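PDB 6NPS: AxyAgu115A from Amphibacillus xylanus NBRC 15112, which probably hydrolyses glycosidic bonds as a family GH115 alpha-glucuronidase, releasing glucuronic acid side groups from glucuronoxylan-type hemicelluloses. Local coordinates for residues Ala20-Glu25 against Lys38-Val43; Glu27-Val32 against Tyr67-His72. The protein carries 3 engineered substitutions. All coordinates share one frame; numbering follows the deposited sequence.

Interactions 1 and 2 seat successive parts of helix 30-47, with the chain just before it, against the neighbouring strands: Lys-38 to Val-43 meet the 20-25 segment, whereas Glu-27 to Val-32 meet the end of strand 64-69 and the turn after it. Their centres lie about 14 Å apart, and along the chain the segments alternate. Tyr-67 of interaction 2 joins them directly, its CE1 lying 3.3 Å from Tyr-23 O and 4.1 Å from Phe-22 CD2, so that the two contacts adjoin where the Tyr-67 ring packs against the Phe-22 ring and the Tyr-23 carbonyl. Both centres are about 37 Å from the centre of the chain, in the N-terminal region that precedes the strands of the TIM barrel.

Interaction 1 (Ala20-Glu25 against Lys38-Val43); sequences ALFYQE and KVMHDV
Phe-22 pushes its ring toward helix 30-47, where Met-40 lies over one face and Val-43 stands at the rim. The Met-40 CG methylene is the main bump: it sits 3.5 Å from Phe-22 CE1, above the face but displaced toward the rim, in a CH-pi contact only 22° off the ring normal. Beyond it the thioether runs back along the phenyl group in the opposite direction to Phe-22, bringing SD to 4.4 Å from the ring centroid in an oblique Met-aromatic contact. With CG of Phe-22 anti to its carbonyl carbon (chi1 -78°), the ring reaches into the hollow bordered by Val-39, Met-40 and Val-43, one helical turn long. This pairing belongs to a beta-alpha-beta unit in which helix 30-47 connects the parallel strands 20-23 and 53-54. Val-43 CG2 meets the ring edge near its plane, while Val-39 CG1 comes to 4.3 Å from CZ of Phe-22. An alanine in place of Phe-22 is likely to leave Met-40 CG without its aromatic face and to open a gap between the 20-25 segment and the helix, in front of Val-39 and Val-43. Beside the ring, Leu-21 extends CD2 to 4.4 Å from Val-43 CG1, and Ala-53 touches both Phe-22 and Met-40.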
ATOM      1  N   ALA A  20      28.828 -50.416 -48.476  1.00 48.12           N
ATOM      2  CA  ALA A  20      28.745 -49.242 -47.641  1.00 47.74           C
ATOM      3  C   ALA A  20      27.822 -48.208 -48.269  1.00 48.31           C
ATOM      4  O   ALA A  20      27.751 -48.064 -49.492  1.00 46.99           O
ATOM      5  CB  ALA A  20      30.144 -48.641 -47.426  1.00 47.82           C
ATOM      6  N   LEU A  21      27.121 -47.475 -47.410  1.00 42.55           N
ATOM      7  CA  LEU A  21      26.149 -46.495 -47.873  1.00 45.46           C
ATOM      8  C   LEU A  21      26.814 -45.211 -48.371  1.00 47.56           C
ATOM      9  O   LEU A  21      26.463 -44.696 -49.438  1.00 49.27           O
ATOM     10  CB  LEU A  21      25.180 -46.166 -46.742  1.00 39.79           C
ATOM     11  CG  LEU A  21      24.187 -45.072 -47.100  1.00 44.52           C
ATOM     12  CD1 LEU A  21      23.277 -45.580 -48.267  1.00 45.40           C
ATOM     13  CD2 LEU A  21      23.385 -44.706 -45.858  1.00 45.71           C
ATOM     14  N   PHE A  22      27.747 -44.663 -47.590  1.00 42.53           N
ATOM     15  CA  PHE A  22      28.368 -43.371 -47.874  1.00 42.84           C
ATOM     16  C   PHE A  22      29.730 -43.587 -48.506  1.00 45.79           C
ATOM     17  O   PHE A  22      30.465 -44.507 -48.134  1.00 46.63           O
ATOM     18  CB  PHE A  22      28.554 -42.524 -46.613  1.00 42.51           C
ATOM     19  CG  PHE A  22      27.295 -41.861 -46.137  1.00 44.96           C
ATOM     20  CD1 PHE A  22      26.344 -42.584 -45.460  1.00 40.80           C
ATOM     21  CD2 PHE A  22      27.064 -40.509 -46.374  1.00 49.00           C
ATOM     22  CE1 PHE A  22      25.189 -41.987 -44.997  1.00 37.65           C
ATOM     23  CE2 PHE A  22      25.890 -39.897 -45.916  1.00 45.12           C
ATOM     24  CZ  PHE A  22      24.945 -40.654 -45.250  1.00 40.25           C
ATOM     25  N   TYR A  23      30.064 -42.719 -49.449  1.00 43.65           N
ATOM     26  CA  TYR A  23      31.357 -42.737 -50.108  1.00 42.43           C
ATOM     27  C   TYR A  23      32.206 -41.622 -49.517  1.00 46.84           C
ATOM     28  O   TYR A  23      31.698 -40.528 -49.256  1.00 46.88           O
ATOM     29  CB  TYR A  23      31.183 -42.546 -51.605  1.00 43.17           C
ATOM     30  CG  TYR A  23      32.501 -42.500 -52.365  1.00 44.74           C
ATOM     31  CD1 TYR A  23      33.389 -43.562 -52.314  1.00 47.97           C
ATOM     32  CD2 TYR A  23      32.851 -41.381 -53.106  1.00 48.36           C
ATOM     33  CE1 TYR A  23      34.609 -43.528 -53.000  1.00 51.89           C
ATOM     34  CE2 TYR A  23      34.078 -41.340 -53.822  1.00 54.39           C
ATOM     35  CZ  TYR A  23      34.942 -42.411 -53.751  1.00 56.85           C
ATOM     36  OH  TYR A  23      36.130 -42.351 -54.444  1.00 64.07           O
ATOM     37  N   GLN A  24      33.486 -41.896 -49.277  1.00 47.34           N
ATOM     38  CA  GLN A  24      34.350 -40.934 -48.606  1.00 52.72           C
ATOM     39  C   GLN A  24      35.549 -40.611 -49.494  1.00 53.03           C
ATOM     40  O   GLN A  24      36.190 -41.525 -50.036  1.00 53.80           O
ATOM     41  CB  GLN A  24      34.820 -41.499 -47.263  1.00 62.99           C
ATOM     42  CG  GLN A  24      35.104 -40.466 -46.195  1.00 75.78           C
ATOM     43  CD  GLN A  24      35.243 -41.098 -44.811  1.00 85.23           C
ATOM     44  OE1 GLN A  24      36.285 -41.679 -44.491  1.00 90.77           O
ATOM     45  NE2 GLN A  24      34.189 -41.001 -43.996  1.00 81.60           N
ATOM     46  N   GLU A  25      35.853 -39.326 -49.655  1.00 48.98           N
ATOM     47  CA  GLU A  25      36.988 -38.926 -50.479  1.00 58.83           C
ATOM     48  C   GLU A  25      38.074 -38.305 -49.612  1.00 57.87           C
ATOM     49  O   GLU A  25      37.789 -37.502 -48.715  1.00 56.43           O
ATOM     50  CB  GLU A  25      36.578 -37.933 -51.578  1.00 63.68           C
ATOM     51  CG  GLU A  25      35.757 -38.542 -52.704  1.00 68.80           C
ATOM     52  CD  GLU A  25      35.401 -37.524 -53.797  1.00 67.00           C
ATOM     53  OE1 GLU A  25      35.819 -37.719 -54.968  1.00 60.66           O
ATOM     54  OE2 GLU A  25      34.692 -36.537 -53.479  1.00 60.24           O
ATOM     55  N   LYS A  38      27.923 -37.062 -38.662  1.00 33.32           N
ATOM     56  CA  LYS A  38      26.726 -36.754 -37.892  1.00 34.67           C
ATOM     57  C   LYS A  38      25.477 -37.223 -38.620  1.00 36.65           C
ATOM     58  O   LYS A  38      24.546 -37.744 -37.998  1.00 41.43           O
ATOM     59  CB  LYS A  38      26.657 -35.258 -37.628  1.00 37.98           C
ATOM     60  CG  LYS A  38      27.825 -34.768 -36.750  1.00 41.83           C
ATOM     61  CD  LYS A  38      27.544 -33.377 -36.209  1.00 45.21           C
ATOM     62  CE  LYS A  38      28.709 -32.828 -35.375  1.00 44.35           C
ATOM     63  NZ  LYS A  38      28.997 -33.637 -34.154  1.00 49.81           N
ATOM     64  N   VAL A  39      25.440 -37.048 -39.945  1.00 34.16           N
ATOM     65  CA  VAL A  39      24.269 -37.486 -40.692  1.00 38.40           C
ATOM     66  C   VAL A  39      24.158 -39.017 -40.698  1.00 37.09           C
ATOM     67  O   VAL A  39      23.043 -39.563 -40.673  1.00 40.77           O
ATOM     68  CB  VAL A  39      24.317 -36.866 -42.102  1.00 42.03           C
ATOM     69  CG1 VAL A  39      23.252 -37.466 -42.976  1.00 45.08           C
ATOM     70  CG2 VAL A  39      24.127 -35.345 -41.996  1.00 35.58           C
ATOM     71  N   MET A  40      25.284 -39.730 -40.721  1.00 36.95           N
ATOM     72  CA  MET A  40      25.250 -41.186 -40.575  1.00 41.30           C
ATOM     73  C   MET A  40      24.664 -41.582 -39.239  1.00 43.82           C
ATOM     74  O   MET A  40      23.974 -42.609 -39.132  1.00 44.67           O
ATOM     75  CB  MET A  40      26.641 -41.793 -40.710  1.00 41.73           C
ATOM     76  CG  MET A  40      27.220 -41.656 -42.111  1.00 49.11           C
ATOM     77  SD  MET A  40      28.678 -42.685 -42.409  1.00 61.47           S
ATOM     78  CE  MET A  40      29.318 -42.858 -40.736  1.00 64.28           C
ATOM     79  N   HIS A  41      24.937 -40.796 -38.198  1.00 40.32           N
ATOM     80  CA  HIS A  41      24.294 -41.096 -36.930  1.00 42.06           C
ATOM     81  C   HIS A  41      22.785 -40.849 -37.015  1.00 37.66           C
ATOM     82  O   HIS A  41      22.006 -41.620 -36.459  1.00 38.23           O
ATOM     83  CB  HIS A  41      24.929 -40.296 -35.792  1.00 43.39           C
ATOM     84  CG  HIS A  41      24.362 -40.655 -34.463  1.00 53.20           C
ATOM     85  ND1 HIS A  41      23.420 -39.875 -33.825  1.00 58.43           N
ATOM     86  CD2 HIS A  41      24.516 -41.765 -33.701  1.00 58.74           C
ATOM     87  CE1 HIS A  41      23.052 -40.467 -32.700  1.00 59.57           C
ATOM     88  NE2 HIS A  41      23.705 -41.614 -32.600  1.00 59.48           N
ATOM     89  N   ASP A  42      22.355 -39.806 -37.742  1.00 37.89           N
ATOM     90  CA  ASP A  42      20.927 -39.593 -37.979  1.00 45.05           C
ATOM     91  C   ASP A  42      20.298 -40.782 -38.720  1.00 42.57           C
ATOM     92  O   ASP A  42      19.183 -41.209 -38.390  1.00 42.41           O
ATOM     93  CB  ASP A  42      20.710 -38.288 -38.757  1.00 50.77           C
ATOM     94  CG  ASP A  42      21.231 -37.025 -38.009  1.00 60.81           C
ATOM     95  OD1 ASP A  42      21.626 -37.107 -36.817  1.00 66.28           O
ATOM     96  OD2 ASP A  42      21.261 -35.943 -38.638  1.00 63.58           O
ATOM     97  N   VAL A  43      21.005 -41.346 -39.705  1.00 39.03           N
ATOM     98  CA  VAL A  43      20.493 -42.534 -40.385  1.00 39.71           C
ATOM     99  C   VAL A  43      20.283 -43.670 -39.383  1.00 41.80           C
ATOM    100  O   VAL A  43      19.257 -44.367 -39.409  1.00 41.35           O
ATOM    101  CB  VAL A  43      21.445 -42.938 -41.527  1.00 39.05           C
ATOM    102  CG1 VAL A  43      21.052 -44.309 -42.137  1.00 43.60           C
ATOM    103  CG2 VAL A  43      21.483 -41.817 -42.610  1.00 38.22           C
TER

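Interaction 2 (Glu27-Val32 against Tyr67-His72)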
ATOM      1  N   GLU A  27      39.977 -36.044 -50.647  1.00 60.43           N
ATOM      2  CA  GLU A  27      40.015 -34.626 -50.970  1.00 55.28           C
ATOM      3  C   GLU A  27      38.956 -33.818 -50.237  1.00 52.02           C
ATOM      4  O   GLU A  27      39.006 -32.584 -50.287  1.00 53.09           O
ATOM      5  CB  GLU A  27      39.845 -34.426 -52.477  1.00 60.36           C
ATOM      6  CG  GLU A  27      40.912 -35.093 -53.314  1.00 63.74           C
ATOM      7  CD  GLU A  27      40.610 -36.561 -53.618  1.00 76.50           C
ATOM      8  OE1 GLU A  27      39.482 -37.027 -53.329  1.00 78.32           O
ATOM      9  OE2 GLU A  27      41.506 -37.254 -54.157  1.00 83.19           O
ATOM     10  N   ALA A  28      38.010 -34.477 -49.570  1.00 48.41           N
ATOM     11  CA  ALA A  28      36.936 -33.771 -48.889  1.00 45.57           C
ATOM     12  C   ALA A  28      37.485 -32.909 -47.757  1.00 46.18           C
ATOM     13  O   ALA A  28      38.507 -33.233 -47.150  1.00 42.73           O
ATOM     14  CB  ALA A  28      35.923 -34.773 -48.327  1.00 44.85           C
ATOM     15  N   LEU A  29      36.780 -31.808 -47.483  1.00 44.10           N
ATOM     16  CA  LEU A  29      37.103 -30.951 -46.355  1.00 45.01           C
ATOM     17  C   LEU A  29      36.824 -31.681 -45.055  1.00 45.66           C
ATOM     18  O   LEU A  29      35.808 -32.376 -44.911  1.00 41.65           O
ATOM     19  CB  LEU A  29      36.305 -29.643 -46.412  1.00 42.39           C
ATOM     20  CG  LEU A  29      36.737 -28.772 -47.617  1.00 51.72           C
ATOM     21  CD1 LEU A  29      35.683 -27.730 -48.039  1.00 49.40           C
ATOM     22  CD2 LEU A  29      38.125 -28.127 -47.461  1.00 53.03           C
ATOM     23  N   SER A  30      37.737 -31.505 -44.099  1.00 43.54           N
ATOM     24  CA  SER A  30      37.626 -32.182 -42.812  1.00 47.33           C
ATOM     25  C   SER A  30      36.286 -31.908 -42.141  1.00 44.43           C
ATOM     26  O   SER A  30      35.660 -32.817 -41.575  1.00 44.98           O
ATOM     27  CB  SER A  30      38.769 -31.716 -41.913  1.00 55.97           C
ATOM     28  OG  SER A  30      39.151 -32.744 -41.027  1.00 70.56           O
ATOM     29  N   GLY A  31      35.841 -30.653 -42.174  1.00 36.70           N
ATOM     30  CA  GLY A  31      34.584 -30.310 -41.534  1.00 32.40           C
ATOM     31  C   GLY A  31      33.382 -30.961 -42.207  1.00 37.96           C
ATOM     32  O   GLY A  31      32.409 -31.311 -41.543  1.00 35.73           O
ATOM     33  N   VAL A  32      33.421 -31.094 -43.538  1.00 39.88           N
ATOM     34  CA  VAL A  32      32.338 -31.746 -44.270  1.00 38.46           C
ATOM     35  C   VAL A  32      32.273 -33.226 -43.915  1.00 38.65           C
ATOM     36  O   VAL A  32      31.194 -33.765 -43.653  1.00 40.49           O
ATOM     37  CB  VAL A  32      32.522 -31.516 -45.779  1.00 44.11           C
ATOM     38  CG1 VAL A  32      31.544 -32.388 -46.578  1.00 43.47           C
ATOM     39  CG2 VAL A  32      32.347 -30.036 -46.096  1.00 37.71           C
ATOM     40  N   TYR A  67      28.520 -37.377 -51.708  1.00 44.62           N
ATOM     41  CA  TYR A  67      28.519 -35.981 -51.309  1.00 37.81           C
ATOM     42  C   TYR A  67      29.892 -35.355 -51.546  1.00 38.49           C
ATOM     43  O   TYR A  67      30.908 -36.043 -51.646  1.00 38.05           O
ATOM     44  CB  TYR A  67      28.124 -35.834 -49.843  1.00 39.32           C
ATOM     45  CG  TYR A  67      29.184 -36.322 -48.873  1.00 42.06           C
ATOM     46  CD1 TYR A  67      29.197 -37.643 -48.434  1.00 40.19           C
ATOM     47  CD2 TYR A  67      30.193 -35.453 -48.412  1.00 43.54           C
ATOM     48  CE1 TYR A  67      30.170 -38.098 -47.571  1.00 43.18           C
ATOM     49  CE2 TYR A  67      31.179 -35.900 -47.547  1.00 43.33           C
ATOM     50  CZ  TYR A  67      31.157 -37.219 -47.125  1.00 47.65           C
ATOM     51  OH  TYR A  67      32.120 -37.665 -46.252  1.00 50.32           O
ATOM     52  N   GLY A  68      29.920 -34.036 -51.635  1.00 39.07           N
ATOM     53  CA  GLY A  68      31.174 -33.360 -51.897  1.00 41.92           C
ATOM     54  C   GLY A  68      30.964 -31.876 -52.061  1.00 41.99           C
ATOM     55  O   GLY A  68      29.830 -31.389 -52.172  1.00 42.21           O
ATOM     56  N   THR A  69      32.095 -31.164 -52.055  1.00 42.93           N
ATOM     57  CA  THR A  69      32.182 -29.730 -52.301  1.00 40.59           C
ATOM     58  C   THR A  69      32.826 -29.530 -53.658  1.00 40.45           C
ATOM     59  O   THR A  69      33.871 -30.137 -53.950  1.00 43.30           O
ATOM     60  CB  THR A  69      33.024 -29.027 -51.223  1.00 43.30           C
ATOM     61  OG1 THR A  69      32.530 -29.365 -49.922  1.00 41.37           O
ATOM     62  CG2 THR A  69      32.977 -27.502 -51.392  1.00 41.03           C
ATOM     63  N   VAL A  70      32.197 -28.714 -54.507  1.00 43.07           N
ATOM     64  CA  VAL A  70      32.769 -28.465 -55.828  1.00 42.99           C
ATOM     65  C   VAL A  70      34.212 -27.991 -55.670  1.00 48.45           C
ATOM     66  O   VAL A  70      34.532 -27.231 -54.749  1.00 47.46           O
ATOM     67  CB  VAL A  70      31.938 -27.421 -56.599  1.00 49.07           C
ATOM     68  CG1 VAL A  70      32.606 -27.126 -57.955  1.00 50.26           C
ATOM     69  CG2 VAL A  70      30.510 -27.876 -56.831  1.00 47.27           C
ATOM     70  N   GLY A  71      35.098 -28.460 -56.556  1.00 48.71           N
ATOM     71  CA  GLY A  71      36.490 -28.119 -56.423  1.00 51.71           C
ATOM     72  C   GLY A  71      37.241 -28.908 -55.376  1.00 51.12           C
ATOM     73  O   GLY A  71      38.451 -28.728 -55.238  1.00 48.63           O
ATOM     74  N   HIS A  72      36.574 -29.787 -54.643  1.00 44.84           N
ATOM     75  CA  HIS A  72      37.221 -30.634 -53.652  1.00 49.55           C
ATOM     76  C   HIS A  72      36.730 -32.066 -53.791  1.00 50.47           C
ATOM     77  O   HIS A  72      36.643 -32.804 -52.797  1.00 48.83           O
ATOM     78  CB  HIS A  72      36.947 -30.144 -52.229  1.00 52.68           C
ATOM     79  CG  HIS A  72      37.494 -28.788 -51.928  1.00 57.60           C
ATOM     80  ND1 HIS A  72      38.843 -28.543 -51.786  1.00 61.70           N
ATOM     81  CD2 HIS A  72      36.871 -27.606 -51.715  1.00 58.19           C
ATOM     82  CE1 HIS A  72      39.026 -27.263 -51.514  1.00 60.33           C
ATOM     83  NE2 HIS A  72      37.843 -26.678 -51.450  1.00 58.41           N
TER
HETATM   84  O   HOH W   1      40.626 -30.363 -50.998  1.00 58.08           O
HETATM   85  O   HOH W   2      34.287 -31.527 -49.109  1.00 36.32           O
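Leu-29 holds a methyl over the imidazole of His-72, CD2 standing 4.2 Å from the ring centroid and only 9° off its normal, a nearly centred CH-pi contact. Its other methyl, CD1, leans out to the CD2 side of the same ring and also reaches Thr-69, whose side chain crosses that of Leu-29 at about a right angle. Thr-69 CG2 lies at the imidazole edge, in plane, so the ring has a methyl over one face and another beside its rim. The ring is carried by a type II beta turn from Thr-69 to His-72, which starts at the last residue of strand 64-69, while Leu-29 occupies the N-cap position of helix 30-47. Two waters bridge these elements: one donates to Glu-27 O and is 2.7 Å from His-72 ND1, linking the imidazole to the Glu-27 carbonyl; the other accepts from Leu-29 N and lies 2.9 Å from Thr-69 OG1, which is also hydrogen-bonded to Thr-123. Deeper in, Val-32 and Tyr-67 lie alongside one another, pointing opposite ways, with Val-32 CG1 coming obliquely to 3.7 Å from Tyr-67 CE2. That methyl is anti to the backbone N (chi1 170°), and the second branch, CG2, turns instead to Thr-69 OG1 at 3.9 Å.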